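Local coordinates for protein laccase (Uncultured bacterium, PDB 4F7K) that probably oxidises phenolic substrates, as laccases of the multicopper oxidase family do, passing the electrons through copper centres to reduce dioxygen to water, at residues Phe45-Gln50 and Tyr89-Pro94; Asn68-Val73 and Gly85-Ser90; Tyr116-Val121 and Asp132-Ile137; Ala210-Pro215 and Pro229-Asp234. One frame throughout, in Å; residues are numbered along the deposited sequence.

Overall arrangement
The chain lays down strand 44-51, and contact 1 closes a loop of 38 residues when strand 86-92 returns antiparallel beside it. On its return strand 86-92 also passes the turn at 68-73, so contact 2, closing a loop of 11 residues, falls within that span and shares Tyr-89 and Ser-90 with contact 1. Contact 3 follows in series, closing 10 residues as strand 131-140 packs against strand 116-122. It touches contact 1, since Phe-45 lies on Leu-119 and Ala-93 on Val-121. Contact 4 comes last and closes 13 residues, joining strands 204-211 and 232-239 in the six-stranded sheet that also holds 131-140; its centre is about 11 Å from that of contact 3.

Contact 1: Phe45-Gln50 and Tyr89-Pro94; sequences FDIRFQ and YSFRAP
Ile-47 O takes the backbone N of Tyr-89 at 2.6 Å, and in return Ile-47 N gives its hydrogen to Tyr-89 O. A second reciprocal pair joins Phe-45 and Phe-91, with Phe-45 N to Phe-91 O at 2.8 Å, so the strands run antiparallel with two hydrogen-bonded pairs. Between them lies the non-hydrogen-bonded pair Asp-46 and Ser-90; Ser-90 OG donates to Asp-46 OD1 in one of two aspartate conformers, so that bond is doubtful.

The other face, with Phe-45, Ile-47, Tyr-89 and Phe-91, is apolar and largely aromatic. Phe-91 has its CG wedged between its own backbone N and carbonyl carbon (chi1 52°), which turns the ring back over the neighbouring strand. There Phe-45 CB sits over one face of the Phe-91 ring, 4.0 Å from the centroid, a CH-pi contact. The two rings are near parallel, planes at 25°, but slid so far apart that they barely overlap; Phe-45 CD2 and Phe-91 CE1 meet at 3.6 Å. Ala-93 CB comes up at the edge of the Phe-45 ring, 3.7 Å from CE2. An alanine in place of Phe-45 would probably open a gap beside Phe-91 CE1 and Ala-93 CB. Further along, Phe-49 CB lies at the edge of the Tyr-89 ring, while Tyr-89 OH bonds to Gln-78.

Strand 4-13 flanks 44-51 on its other side. Phe-45 packs onto Leu-37 and Ala-39 of strand 37-40 and Leu-119 and Val-121 of strand 116-122, bringing together the two sheets of the first cupredoxin-like domain.

Contact 2: Asn68-Val73 and Gly85-Ser90; sequences NAMDGV and GEFEYS
Met-70 and Ser-90 make the one hydrogen bond across this contact, and a weak one: Ser-90 N points almost straight (168°) at Met-70 SD from 3.3 Å. With CG beside its own backbone N, the bend at chi2 (-56°) puts the sulfur there, and Met-70 CG lies 3.4 Å from Ser-90 O.

Sulfur-aromatic contact comes next. Met-70 SD stands obliquely off the Tyr-89 ring, 5.4 Å from its centroid, as a Met-aromatic pair. The backbone of the turn approaches the same ring, with Met-70 O at 3.6 Å from Tyr-89 CD1, and Gly-72 CA near the hydroxyl, which is bonded to Gln-78.

Apolar packing finishes the job. Directed by chi3 (110°), the methyl Met-70 CE reaches Phe-87 CE2 at 4.1 Å, the two side chains crossing at a slant. Phe-87 itself leans over Tyr-89, putting CD2 3.3 Å above the middle of that ring, so methionine and both aromatics form one cluster. A serine in place of Met-70 would probably leave the Ser-90 amide without its sulfur acceptor and the ring of Phe-87 without its methyl neighbour.

Within the turn, Asp-71 N bonds back to Asn-68 O, closing a short 3-10 segment, and Gly-72 follows with positive phi. The turn lies in the loop that leads from strand 59-62 to strand 86-92. Asp-71 O bonds to His-60 and OD2 to His-356, residues of the His-Trp-His-Gly and His-Leu-His-Gly motifs characteristic of multicopper oxidases, and the aspartate side chain touches Trp-396 of strand 395-402.

Contact 3: Tyr116-Val121 and Asp132-Ile137; sequences YGPLIV and DLIIMI
Pro-118 overlaps both Ile-134 and Met-136, its ring crossing each of their side chains at about a right angle. Pro-118 CB meets the CG2 branch of Ile-134 at 4.0 Å, and Pro-118 CD lies 3.9 Å from Met-136 SD. One proline ring therefore bridges two residues that point the same way from strand 131-140. To one side of it, Ile-120 and Ile-134 reach toward each other tip to tip, with Ile-120 CG1 3.7 Å from Ile-134 CD1.

No hydrogen bond joins the two segments. Their axes stay 8.9 Å apart with the chains running roughly antiparallel (147°), the spacing of two sheets packed face on rather than of neighbours within one. Strand 116-122 belongs to the sheet with 37-40 and 97-103, and strand 131-140 to the six-stranded sheet that also holds 183-190 and 232-239, so this is greasy packing between consecutive cupredoxin-like domains of a multicopper oxidase.

On the other side of Pro-118 the sulfur has an aromatic partner. Met-136 SD comes to the edge of the Tyr-116 ring, near its plane, 4.1 Å from CE1 and 5.4 Å from the centroid, a Met-aromatic contact. An extended chi2 (157°) carries the sulfur out to both proline and tyrosine. Tyr-116 also packs on Trp-100 and His-102 of strand 97-103, and Asp-132, at the far end of its strand, is salt-bridged to Arg-187.

Contact 4: Ala210-Pro215 and Pro229-Asp234; sequences ALDGMP and PAQRAD
Arg-232 folds back over Asp-212, and its side chain can be followed atom by atom. CB starts 4.0 Å from Asp-212 N. Beyond it the chain bends at chi2 (95°) and chi3, bringing the guanidinium round until Asp-212 CA lies over one face of it, 3.6 Å from CZ. NE bonds to Thr-98 O of strand 97-103. NH1 donates to Ala-230 O at 2.9 Å, near the guanidinium plane and in the plane of that carbonyl. NH2 ends 3.2 Å from Asp-212 O, at an angle too poor for a hydrogen bond; that carbonyl is taken by His-359, and the real mate of NH2 is Asp-374, in a salt bridge.

The aspartate answers with its carboxylate. Asp-212 OD1 takes the backbone N of Arg-232 at 2.9 Å, almost dead straight (175°), and also pairs with Arg-373. Its link to Arg-232 NH1, at 3.7 Å, is a long salt bridge of charge alone: the two flat groups are nearly parallel, 4° between planes, and no N-H points at the oxygen.

Backbone bonds complete the join, with Asp-212 N to Arg-232 O at 3.0 Å and Asp-234 N to Ala-210 O at 2.9 Å. On one face of the sheet Leu-211 CD2 rests on Ala-233 CB. Asp-212 and Gly-213 form the corner of a type I' turn, a beta hairpin leading into strand 214-220.

Acid and base are interleaved here in a buried place, so each charge is likely to be offset by its neighbours, and the guanidinium, lying against Asp-212, is kept from turning by bonds at all three nitrogens.

Contact 1: Phe45-Gln50 and Tyr89-Pro94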
loop_
_atom_site.group_PDB
_atom_site.type_symbol
_atom_site.label_atom_id
_atom_site.label_comp_id
_atom_site.label_asym_id
_atom_site.label_seq_id
_atom_site.Cartn_x
_atom_site.Cartn_y
_atom_site.Cartn_z
ATOM N N PHE A 45 -13.054 1.005 13.309
ATOM C CA PHE A 45 -13.057 2.167 12.420
ATOM C C PHE A 45 -14.493 2.382 11.994
ATOM O O PHE A 45 -15.116 1.484 11.425
ATOM C CB PHE A 45 -12.285 1.874 11.130
ATOM C CG PHE A 45 -10.800 2.016 11.243
ATOM C CD1 PHE A 45 -10.184 3.250 10.989
ATOM C CD2 PHE A 45 -9.996 0.906 11.548
ATOM C CE1 PHE A 45 -8.778 3.367 11.059
ATOM C CE2 PHE A 45 -8.596 1.020 11.625
ATOM C CZ PHE A 45 -7.992 2.253 11.383
ATOM N N ASP A 46 -15.021 3.562 12.274
ATOM C CA ASP A 46 -16.345 3.943 11.822
ATOM C C ASP A 46 -16.175 5.150 10.878
ATOM O O ASP A 46 -15.837 6.238 11.336
ATOM C CB ASP A 46 -17.229 4.268 13.035
ATOM C CG ASP A 46 -17.543 3.027 13.896
ATOM O OD1 ASP A 46 -18.066 2.037 13.348
ATOM O OD2 ASP A 46 -17.292 3.041 15.123
ATOM N N ILE A 47 -16.404 4.942 9.582
ATOM C CA ILE A 47 -16.091 5.926 8.541
ATOM C C ILE A 47 -17.333 6.254 7.705
ATOM O O ILE A 47 -17.952 5.356 7.135
ATOM C CB ILE A 47 -14.934 5.382 7.662
ATOM C CG1 ILE A 47 -13.663 5.307 8.514
ATOM C CG2 ILE A 47 -14.690 6.250 6.398
ATOM C CD1 ILE A 47 -12.652 4.165 8.130
ATOM N N ARG A 48 -17.727 7.529 7.672
ATOM C CA ARG A 48 -18.813 7.950 6.793
ATOM C C ARG A 48 -18.219 8.510 5.473
ATOM O O ARG A 48 -17.772 9.655 5.422
ATOM C CB ARG A 48 -19.774 8.926 7.496
ATOM C CG ARG A 48 -21.045 9.296 6.687
ATOM C CD ARG A 48 -21.949 10.320 7.415
ATOM N NE ARG A 48 -22.699 11.179 6.483
ATOM C CZ ARG A 48 -23.772 11.932 6.793
ATOM N NH1 ARG A 48 -24.289 11.944 8.027
ATOM N NH2 ARG A 48 -24.352 12.680 5.850
ATOM N N PHE A 49 -18.213 7.664 4.438
ATOM C CA PHE A 49 -17.802 8.044 3.095
ATOM C C PHE A 49 -18.854 8.897 2.391
ATOM O O PHE A 49 -20.021 8.512 2.320
ATOM C CB PHE A 49 -17.506 6.810 2.237
ATOM C CG PHE A 49 -17.132 7.127 0.805
ATOM C CD1 PHE A 49 -16.045 7.967 0.503
ATOM C CD2 PHE A 49 -17.841 6.571 -0.237
ATOM C CE1 PHE A 49 -15.680 8.237 -0.842
ATOM C CE2 PHE A 49 -17.493 6.825 -1.584
ATOM C CZ PHE A 49 -16.419 7.683 -1.889
ATOM N N GLN A 50 -18.415 10.031 1.857
ATOM C CA GLN A 50 -19.276 10.968 1.136
ATOM C C GLN A 50 -18.719 11.232 -0.271
ATOM O O GLN A 50 -17.597 11.692 -0.411
ATOM C CB GLN A 50 -19.347 12.302 1.872
ATOM C CG GLN A 50 -19.896 12.234 3.261
ATOM C CD GLN A 50 -21.315 12.703 3.297
ATOM O OE1 GLN A 50 -22.024 12.695 2.266
ATOM N NE2 GLN A 50 -21.753 13.135 4.470
ATOM N N TYR A 89 -18.784 2.957 6.394
ATOM C CA TYR A 89 -17.827 1.841 6.554
ATOM C C TYR A 89 -17.516 1.613 8.013
ATOM O O TYR A 89 -17.008 2.499 8.707
ATOM C CB TYR A 89 -16.522 2.068 5.792
ATOM C CG TYR A 89 -16.686 2.027 4.296
ATOM C CD1 TYR A 89 -16.712 0.798 3.614
ATOM C CD2 TYR A 89 -16.822 3.221 3.547
ATOM C CE1 TYR A 89 -16.860 0.741 2.215
ATOM C CE2 TYR A 89 -16.983 3.170 2.140
ATOM C CZ TYR A 89 -16.996 1.926 1.496
ATOM O OH TYR A 89 -17.133 1.865 0.137
ATOM N N SER A 90 -17.799 0.419 8.483
ATOM C CA SER A 90 -17.544 0.122 9.872
ATOM C C SER A 90 -16.971 -1.283 10.066
ATOM O O SER A 90 -17.649 -2.275 9.818
ATOM C CB SER A 90 -18.815 0.334 10.686
ATOM O OG SER A 90 -18.697 -0.351 11.908
ATOM N N PHE A 91 -15.722 -1.355 10.512
ATOM C CA PHE A 91 -15.051 -2.634 10.709
ATOM C C PHE A 91 -14.024 -2.556 11.831
ATOM O O PHE A 91 -13.444 -1.486 12.102
ATOM C CB PHE A 91 -14.347 -3.050 9.411
ATOM C CG PHE A 91 -13.453 -1.981 8.859
ATOM C CD1 PHE A 91 -12.117 -1.929 9.216
ATOM C CD2 PHE A 91 -13.957 -1.011 7.991
ATOM C CE1 PHE A 91 -11.301 -0.936 8.723
ATOM C CE2 PHE A 91 -13.144 -0.018 7.489
ATOM C CZ PHE A 91 -11.822 0.025 7.848
ATOM N N ARG A 92 -13.810 -3.701 12.476
ATOM C CA ARG A 92 -12.736 -3.882 13.455
ATOM C C ARG A 92 -11.457 -4.200 12.683
ATOM O O ARG A 92 -11.485 -4.999 11.743
ATOM C CB ARG A 92 -13.080 -4.999 14.451
ATOM C CG ARG A 92 -14.137 -4.586 15.497
ATOM C CD ARG A 92 -14.236 -5.566 16.703
ATOM N NE ARG A 92 -15.347 -5.247 17.617
ATOM C CZ ARG A 92 -15.275 -4.369 18.616
ATOM N NH1 ARG A 92 -14.140 -3.717 18.850
ATOM N NH2 ARG A 92 -16.339 -4.147 19.393
ATOM N N ALA A 93 -10.350 -3.554 13.032
ATOM C CA ALA A 93 -9.069 -3.871 12.404
ATOM C C ALA A 93 -8.326 -4.859 13.291
ATOM O O ALA A 93 -8.013 -4.548 14.440
ATOM C CB ALA A 93 -8.242 -2.606 12.153
ATOM N N PRO A 94 -8.078 -6.078 12.786
ATOM C CA PRO A 94 -7.550 -7.119 13.667
ATOM C C PRO A 94 -6.014 -7.203 13.651
ATOM O O PRO A 94 -5.428 -7.873 14.504
ATOM C CB PRO A 94 -8.167 -8.397 13.074
ATOM C CG PRO A 94 -8.176 -8.086 11.573
ATOM C CD PRO A 94 -8.412 -6.606 11.445
#

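Contact 2: Asn68-Val73 and Gly85-Ser90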
loop_
_atom_site.group_PDB
_atom_site.type_symbol
_atom_site.label_atom_id
_atom_site.label_comp_id
_atom_site.label_asym_id
_atom_site.label_seq_id
_atom_site.Cartn_x
_atom_site.Cartn_y
_atom_site.Cartn_z
ATOM N N ASN A 68 -16.452 -8.706 4.987
ATOM C CA ASN A 68 -16.568 -8.651 3.536
ATOM C C ASN A 68 -17.470 -7.534 3.039
ATOM O O ASN A 68 -17.211 -6.973 1.987
ATOM C CB ASN A 68 -17.057 -10.002 2.982
ATOM C CG ASN A 68 -17.028 -10.074 1.439
ATOM O OD1 ASN A 68 -16.007 -9.755 0.792
ATOM N ND2 ASN A 68 -18.147 -10.489 0.848
ATOM N N ALA A 69 -18.527 -7.235 3.809
ATOM C CA ALA A 69 -19.530 -6.244 3.427
ATOM C C ALA A 69 -18.904 -4.861 3.334
ATOM O O ALA A 69 -19.488 -3.957 2.722
ATOM C CB ALA A 69 -20.711 -6.237 4.412
ATOM N N MET A 70 -17.708 -4.736 3.917
ATOM C CA MET A 70 -17.011 -3.489 4.050
ATOM C C MET A 70 -15.801 -3.333 3.089
ATOM O O MET A 70 -15.077 -2.334 3.168
ATOM C CB MET A 70 -16.547 -3.336 5.490
ATOM C CG MET A 70 -17.661 -3.195 6.556
ATOM S SD MET A 70 -18.753 -1.810 6.178
ATOM C CE MET A 70 -20.306 -2.588 5.692
ATOM N N ASP A 71 -15.605 -4.298 2.183
ATOM C CA ASP A 71 -14.371 -4.422 1.376
ATOM C C ASP A 71 -14.274 -3.373 0.247
ATOM O O ASP A 71 -13.184 -3.080 -0.253
ATOM C CB ASP A 71 -14.312 -5.833 0.787
ATOM C CG ASP A 71 -12.951 -6.190 0.176
ATOM O OD1 ASP A 71 -11.907 -5.982 0.829
ATOM O OD2 ASP A 71 -12.929 -6.719 -0.967
ATOM N N GLY A 72 -15.422 -2.839 -0.164
ATOM C CA GLY A 72 -15.473 -1.698 -1.088
ATOM C C GLY A 72 -15.386 -2.058 -2.560
ATOM O O GLY A 72 -14.792 -1.329 -3.345
ATOM N N VAL A 73 -15.994 -3.175 -2.944
ATOM C CA VAL A 73 -15.993 -3.632 -4.332
ATOM C C VAL A 73 -17.413 -3.558 -4.893
ATOM O O VAL A 73 -18.188 -4.477 -4.688
ATOM C CB VAL A 73 -15.429 -5.093 -4.464
ATOM C CG1 VAL A 73 -15.357 -5.524 -5.942
ATOM C CG2 VAL A 73 -14.064 -5.191 -3.830
ATOM N N GLY A 85 -24.003 10.647 -2.891
ATOM C CA GLY A 85 -24.409 9.637 -1.921
ATOM C C GLY A 85 -23.389 9.389 -0.838
ATOM O O GLY A 85 -22.327 9.991 -0.814
ATOM N N GLU A 86 -23.712 8.475 0.056
ATOM C CA GLU A 86 -22.835 8.151 1.163
ATOM C C GLU A 86 -22.831 6.645 1.455
ATOM O O GLU A 86 -23.701 5.906 1.000
ATOM C CB GLU A 86 -23.231 8.938 2.415
ATOM C CG GLU A 86 -24.623 8.633 2.856
ATOM C CD GLU A 86 -24.969 9.276 4.162
ATOM O OE1 GLU A 86 -25.174 10.509 4.180
ATOM O OE2 GLU A 86 -25.069 8.533 5.166
ATOM N N PHE A 87 -21.848 6.221 2.236
ATOM C CA PHE A 87 -21.711 4.838 2.648
ATOM C C PHE A 87 -21.030 4.823 4.001
ATOM O O PHE A 87 -20.021 5.489 4.227
ATOM C CB PHE A 87 -20.864 4.020 1.651
ATOM C CG PHE A 87 -21.000 2.532 1.830
ATOM C CD1 PHE A 87 -21.937 1.812 1.086
ATOM C CD2 PHE A 87 -20.205 1.845 2.753
ATOM C CE1 PHE A 87 -22.083 0.439 1.263
ATOM C CE2 PHE A 87 -20.351 0.478 2.935
ATOM C CZ PHE A 87 -21.281 -0.228 2.185
ATOM N N GLU A 88 -21.575 4.021 4.889
ATOM C CA GLU A 88 -21.032 3.896 6.223
ATOM C C GLU A 88 -20.081 2.693 6.265
ATOM O O GLU A 88 -20.517 1.535 6.130
ATOM C CB GLU A 88 -22.195 3.709 7.210
ATOM C CG GLU A 88 -21.927 4.279 8.588
ATOM C CD GLU A 88 -22.600 5.631 8.818
ATOM O OE1 GLU A 88 -23.574 5.696 9.610
ATOM O OE2 GLU A 88 -22.157 6.619 8.205
ATOM N N TYR A 89 -18.784 2.957 6.394
ATOM C CA TYR A 89 -17.827 1.841 6.554
ATOM C C TYR A 89 -17.516 1.613 8.013
ATOM O O TYR A 89 -17.008 2.499 8.707
ATOM C CB TYR A 89 -16.522 2.068 5.792
ATOM C CG TYR A 89 -16.686 2.027 4.296
ATOM C CD1 TYR A 89 -16.712 0.798 3.614
ATOM C CD2 TYR A 89 -16.822 3.221 3.547
ATOM C CE1 TYR A 89 -16.860 0.741 2.215
ATOM C CE2 TYR A 89 -16.983 3.170 2.140
ATOM C CZ TYR A 89 -16.996 1.926 1.496
ATOM O OH TYR A 89 -17.133 1.865 0.137
ATOM N N SER A 90 -17.799 0.419 8.483
ATOM C CA SER A 90 -17.544 0.122 9.872
ATOM C C SER A 90 -16.971 -1.283 10.066
ATOM O O SER A 90 -17.649 -2.275 9.818
ATOM C CB SER A 90 -18.815 0.334 10.686
ATOM O OG SER A 90 -18.697 -0.351 11.908
#

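Contact 3: Tyr116-Val121 and Asp132-Ile137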
loop_
_atom_site.group_PDB
_atom_site.type_symbol
_atom_site.label_atom_id
_atom_site.label_comp_id
_atom_site.label_asym_id
_atom_site.label_seq_id
_atom_site.Cartn_x
_atom_site.Cartn_y
_atom_site.Cartn_z
ATOM N N TYR A 116 -6.541 8.517 -2.311
ATOM C CA TYR A 116 -5.969 7.524 -1.457
ATOM C C TYR A 116 -5.430 8.223 -0.213
ATOM O O TYR A 116 -5.333 9.479 -0.173
ATOM C CB TYR A 116 -4.812 6.817 -2.150
ATOM C CG TYR A 116 -3.619 7.722 -2.355
ATOM C CD1 TYR A 116 -2.565 7.753 -1.445
ATOM C CD2 TYR A 116 -3.567 8.575 -3.468
ATOM C CE1 TYR A 116 -1.463 8.575 -1.672
ATOM C CE2 TYR A 116 -2.508 9.422 -3.682
ATOM C CZ TYR A 116 -1.449 9.389 -2.812
ATOM O OH TYR A 116 -0.395 10.210 -3.075
ATOM N N GLY A 117 -5.081 7.384 0.773
ATOM C CA GLY A 117 -4.363 7.795 1.951
ATOM C C GLY A 117 -3.981 6.573 2.801
ATOM O O GLY A 117 -4.317 5.417 2.460
ATOM N N PRO A 118 -3.285 6.828 3.909
ATOM C CA PRO A 118 -2.783 5.801 4.775
ATOM C C PRO A 118 -3.750 5.460 5.902
ATOM O O PRO A 118 -4.508 6.314 6.402
ATOM C CB PRO A 118 -1.507 6.421 5.325
ATOM C CG PRO A 118 -1.824 7.887 5.381
ATOM C CD PRO A 118 -2.771 8.168 4.280
ATOM N N LEU A 119 -3.725 4.188 6.269
ATOM C CA LEU A 119 -4.501 3.668 7.374
ATOM C C LEU A 119 -3.536 2.935 8.309
ATOM O O LEU A 119 -2.966 1.917 7.938
ATOM C CB LEU A 119 -5.607 2.723 6.864
ATOM C CG LEU A 119 -6.627 2.218 7.908
ATOM C CD1 LEU A 119 -7.974 1.969 7.285
ATOM C CD2 LEU A 119 -6.156 0.971 8.657
ATOM N N ILE A 120 -3.371 3.480 9.516
ATOM C CA ILE A 120 -2.485 2.941 10.510
ATOM C C ILE A 120 -3.268 2.246 11.638
ATOM O O ILE A 120 -4.110 2.854 12.308
ATOM C CB ILE A 120 -1.524 4.024 11.062
ATOM C CG1 ILE A 120 -0.803 4.771 9.920
ATOM C CG2 ILE A 120 -0.502 3.393 11.988
ATOM C CD1 ILE A 120 0.053 3.877 8.991
ATOM N N VAL A 121 -3.014 0.952 11.805
ATOM C CA VAL A 121 -3.531 0.203 12.957
ATOM C C VAL A 121 -2.397 0.014 13.971
ATOM O O VAL A 121 -1.413 -0.632 13.680
ATOM C CB VAL A 121 -4.077 -1.166 12.556
ATOM C CG1 VAL A 121 -4.765 -1.829 13.765
ATOM C CG2 VAL A 121 -5.048 -1.063 11.388
ATOM N N ASP A 132 7.393 8.628 14.083
ATOM C CA ASP A 132 6.706 7.625 13.316
ATOM C C ASP A 132 6.167 8.335 12.078
ATOM O O ASP A 132 5.153 9.029 12.151
ATOM C CB ASP A 132 5.586 7.027 14.180
ATOM C CG ASP A 132 4.827 5.897 13.490
ATOM O OD1 ASP A 132 4.847 5.785 12.221
ATOM O OD2 ASP A 132 4.178 5.122 14.239
ATOM N N LEU A 133 6.858 8.143 10.948
ATOM C CA LEU A 133 6.569 8.870 9.699
ATOM C C LEU A 133 6.070 7.936 8.605
ATOM O O LEU A 133 6.497 6.779 8.522
ATOM C CB LEU A 133 7.809 9.634 9.195
ATOM C CG LEU A 133 8.543 10.440 10.281
ATOM C CD1 LEU A 133 9.965 10.862 9.878
ATOM C CD2 LEU A 133 7.721 11.647 10.778
ATOM N N ILE A 134 5.158 8.448 7.777
ATOM C CA ILE A 134 4.589 7.680 6.682
ATOM C C ILE A 134 5.166 8.223 5.383
ATOM O O ILE A 134 5.153 9.428 5.170
ATOM C CB ILE A 134 3.047 7.806 6.700
ATOM C CG1 ILE A 134 2.459 7.057 7.912
ATOM C CG2 ILE A 134 2.417 7.360 5.371
ATOM C CD1 ILE A 134 1.057 7.528 8.325
ATOM N N ILE A 135 5.649 7.335 4.514
ATOM C CA ILE A 135 6.311 7.734 3.290
ATOM C C ILE A 135 5.566 7.129 2.119
ATOM O O ILE A 135 5.707 5.915 1.835
ATOM C CB ILE A 135 7.787 7.211 3.201
ATOM C CG1 ILE A 135 8.486 7.227 4.571
ATOM C CG2 ILE A 135 8.554 7.947 2.091
ATOM C CD1 ILE A 135 8.591 8.549 5.201
ATOM N N MET A 136 4.824 7.985 1.416
ATOM C CA MET A 136 4.033 7.570 0.275
ATOM C C MET A 136 4.775 7.961 -1.000
ATOM O O MET A 136 5.056 9.165 -1.268
ATOM C CB MET A 136 2.606 8.155 0.344
ATOM C CG MET A 136 1.738 7.506 1.452
ATOM S SD MET A 136 0.337 8.562 2.018
ATOM C CE MET A 136 1.158 9.883 2.948
ATOM N N ILE A 137 5.143 6.950 -1.766
ATOM C CA ILE A 137 5.898 7.197 -2.978
ATOM C C ILE A 137 4.968 7.047 -4.172
ATOM O O ILE A 137 4.241 6.066 -4.282
ATOM C CB ILE A 137 7.129 6.267 -3.086
ATOM C CG1 ILE A 137 7.989 6.398 -1.819
ATOM C CG2 ILE A 137 7.949 6.588 -4.335
ATOM C CD1 ILE A 137 9.206 5.431 -1.744
#

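Contact 4: Ala210-Pro215 and Pro229-Asp234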
loop_
_atom_site.group_PDB
_atom_site.type_symbol
_atom_site.label_atom_id
_atom_site.label_comp_id
_atom_site.label_asym_id
_atom_site.label_seq_id
_atom_site.Cartn_x
_atom_site.Cartn_y
_atom_site.Cartn_z
ATOM N N ALA A 210 8.613 -4.996 8.959
ATOM C CA ALA A 210 7.337 -5.534 8.449
ATOM C C ALA A 210 7.179 -5.371 6.936
ATOM O O ALA A 210 7.770 -4.474 6.335
ATOM C CB ALA A 210 6.135 -4.878 9.172
ATOM N N LEU A 211 6.393 -6.256 6.330
ATOM C CA LEU A 211 5.972 -6.065 4.937
ATOM C C LEU A 211 4.456 -6.199 4.824
ATOM O O LEU A 211 3.859 -7.131 5.403
ATOM C CB LEU A 211 6.678 -7.027 3.981
ATOM C CG LEU A 211 8.213 -7.072 4.047
ATOM C CD1 LEU A 211 8.754 -8.364 3.431
ATOM C CD2 LEU A 211 8.839 -5.851 3.380
ATOM N N ASP A 212 3.843 -5.269 4.080
ATOM C CA ASP A 212 2.394 -5.290 3.877
ATOM C C ASP A 212 1.601 -5.388 5.198
ATOM O O ASP A 212 0.607 -6.110 5.310
ATOM C CB ASP A 212 2.008 -6.390 2.899
ATOM C CG ASP A 212 2.567 -6.146 1.487
ATOM O OD1 ASP A 212 3.209 -5.103 1.257
ATOM O OD2 ASP A 212 2.353 -6.999 0.606
ATOM N N GLY A 213 2.046 -4.649 6.199
ATOM C CA GLY A 213 1.339 -4.645 7.479
ATOM C C GLY A 213 1.628 -5.858 8.340
ATOM O O GLY A 213 1.109 -5.951 9.440
ATOM N N MET A 214 2.471 -6.771 7.862
ATOM C CA MET A 214 2.767 -8.026 8.591
ATOM C C MET A 214 4.210 -8.118 9.049
ATOM O O MET A 214 5.111 -8.224 8.216
ATOM C CB MET A 214 2.419 -9.275 7.770
ATOM C CG MET A 214 0.957 -9.403 7.453
ATOM S SD MET A 214 -0.023 -9.750 8.916
ATOM C CE MET A 214 -1.622 -9.186 8.343
ATOM N N PRO A 215 4.424 -8.072 10.375
ATOM C CA PRO A 215 5.735 -8.198 11.021
ATOM C C PRO A 215 6.480 -9.465 10.596
ATOM O O PRO A 215 5.867 -10.521 10.455
ATOM C CB PRO A 215 5.385 -8.287 12.510
ATOM C CG PRO A 215 4.072 -7.619 12.620
ATOM C CD PRO A 215 3.340 -7.983 11.363
ATOM N N PRO A 229 3.704 -1.834 -6.830
ATOM C CA PRO A 229 2.511 -1.024 -6.550
ATOM C C PRO A 229 1.726 -1.556 -5.351
ATOM O O PRO A 229 1.503 -2.747 -5.299
ATOM C CB PRO A 229 1.660 -1.166 -7.845
ATOM C CG PRO A 229 2.674 -1.427 -8.905
ATOM C CD PRO A 229 3.856 -2.130 -8.267
ATOM N N ALA A 230 1.341 -0.679 -4.406
ATOM C CA ALA A 230 0.447 -0.999 -3.262
ATOM C C ALA A 230 1.133 -1.731 -2.108
ATOM O O ALA A 230 0.536 -1.942 -1.074
ATOM C CB ALA A 230 -0.814 -1.769 -3.714
ATOM N N GLN A 231 2.384 -2.124 -2.304
ATOM C CA GLN A 231 3.210 -2.795 -1.275
ATOM C C GLN A 231 3.742 -1.801 -0.245
ATOM O O GLN A 231 3.961 -0.606 -0.535
ATOM C CB GLN A 231 4.384 -3.550 -1.929
ATOM C CG GLN A 231 3.948 -4.831 -2.684
ATOM C CD GLN A 231 5.124 -5.704 -3.125
ATOM O OE1 GLN A 231 6.221 -5.203 -3.324
ATOM N NE2 GLN A 231 4.891 -7.018 -3.270
ATOM N N ARG A 232 3.922 -2.304 0.968
ATOM C CA ARG A 232 4.425 -1.518 2.085
ATOM C C ARG A 232 5.635 -2.203 2.692
ATOM O O ARG A 232 5.744 -3.461 2.670
ATOM C CB ARG A 232 3.346 -1.406 3.166
ATOM C CG ARG A 232 2.341 -0.332 2.927
ATOM C CD ARG A 232 1.085 -0.844 2.242
ATOM N NE ARG A 232 0.367 -1.765 3.102
ATOM C CZ ARG A 232 -0.125 -2.933 2.711
ATOM N NH1 ARG A 232 -0.029 -3.301 1.444
ATOM N NH2 ARG A 232 -0.742 -3.723 3.593
ATOM N N ALA A 233 6.538 -1.402 3.256
ATOM C CA ALA A 233 7.552 -1.955 4.125
ATOM C C ALA A 233 7.718 -1.016 5.307
ATOM O O ALA A 233 7.782 0.186 5.113
ATOM C CB ALA A 233 8.868 -2.169 3.416
ATOM N N ASP A 234 7.757 -1.572 6.519
ATOM C CA ASP A 234 8.082 -0.787 7.718
ATOM C C ASP A 234 9.587 -0.871 8.025
ATOM O O ASP A 234 10.171 -1.935 8.022
ATOM C CB ASP A 234 7.286 -1.287 8.947
ATOM C CG ASP A 234 5.933 -0.604 9.105
ATOM O OD1 ASP A 234 5.397 -0.026 8.119
ATOM O OD2 ASP A 234 5.393 -0.623 10.235
#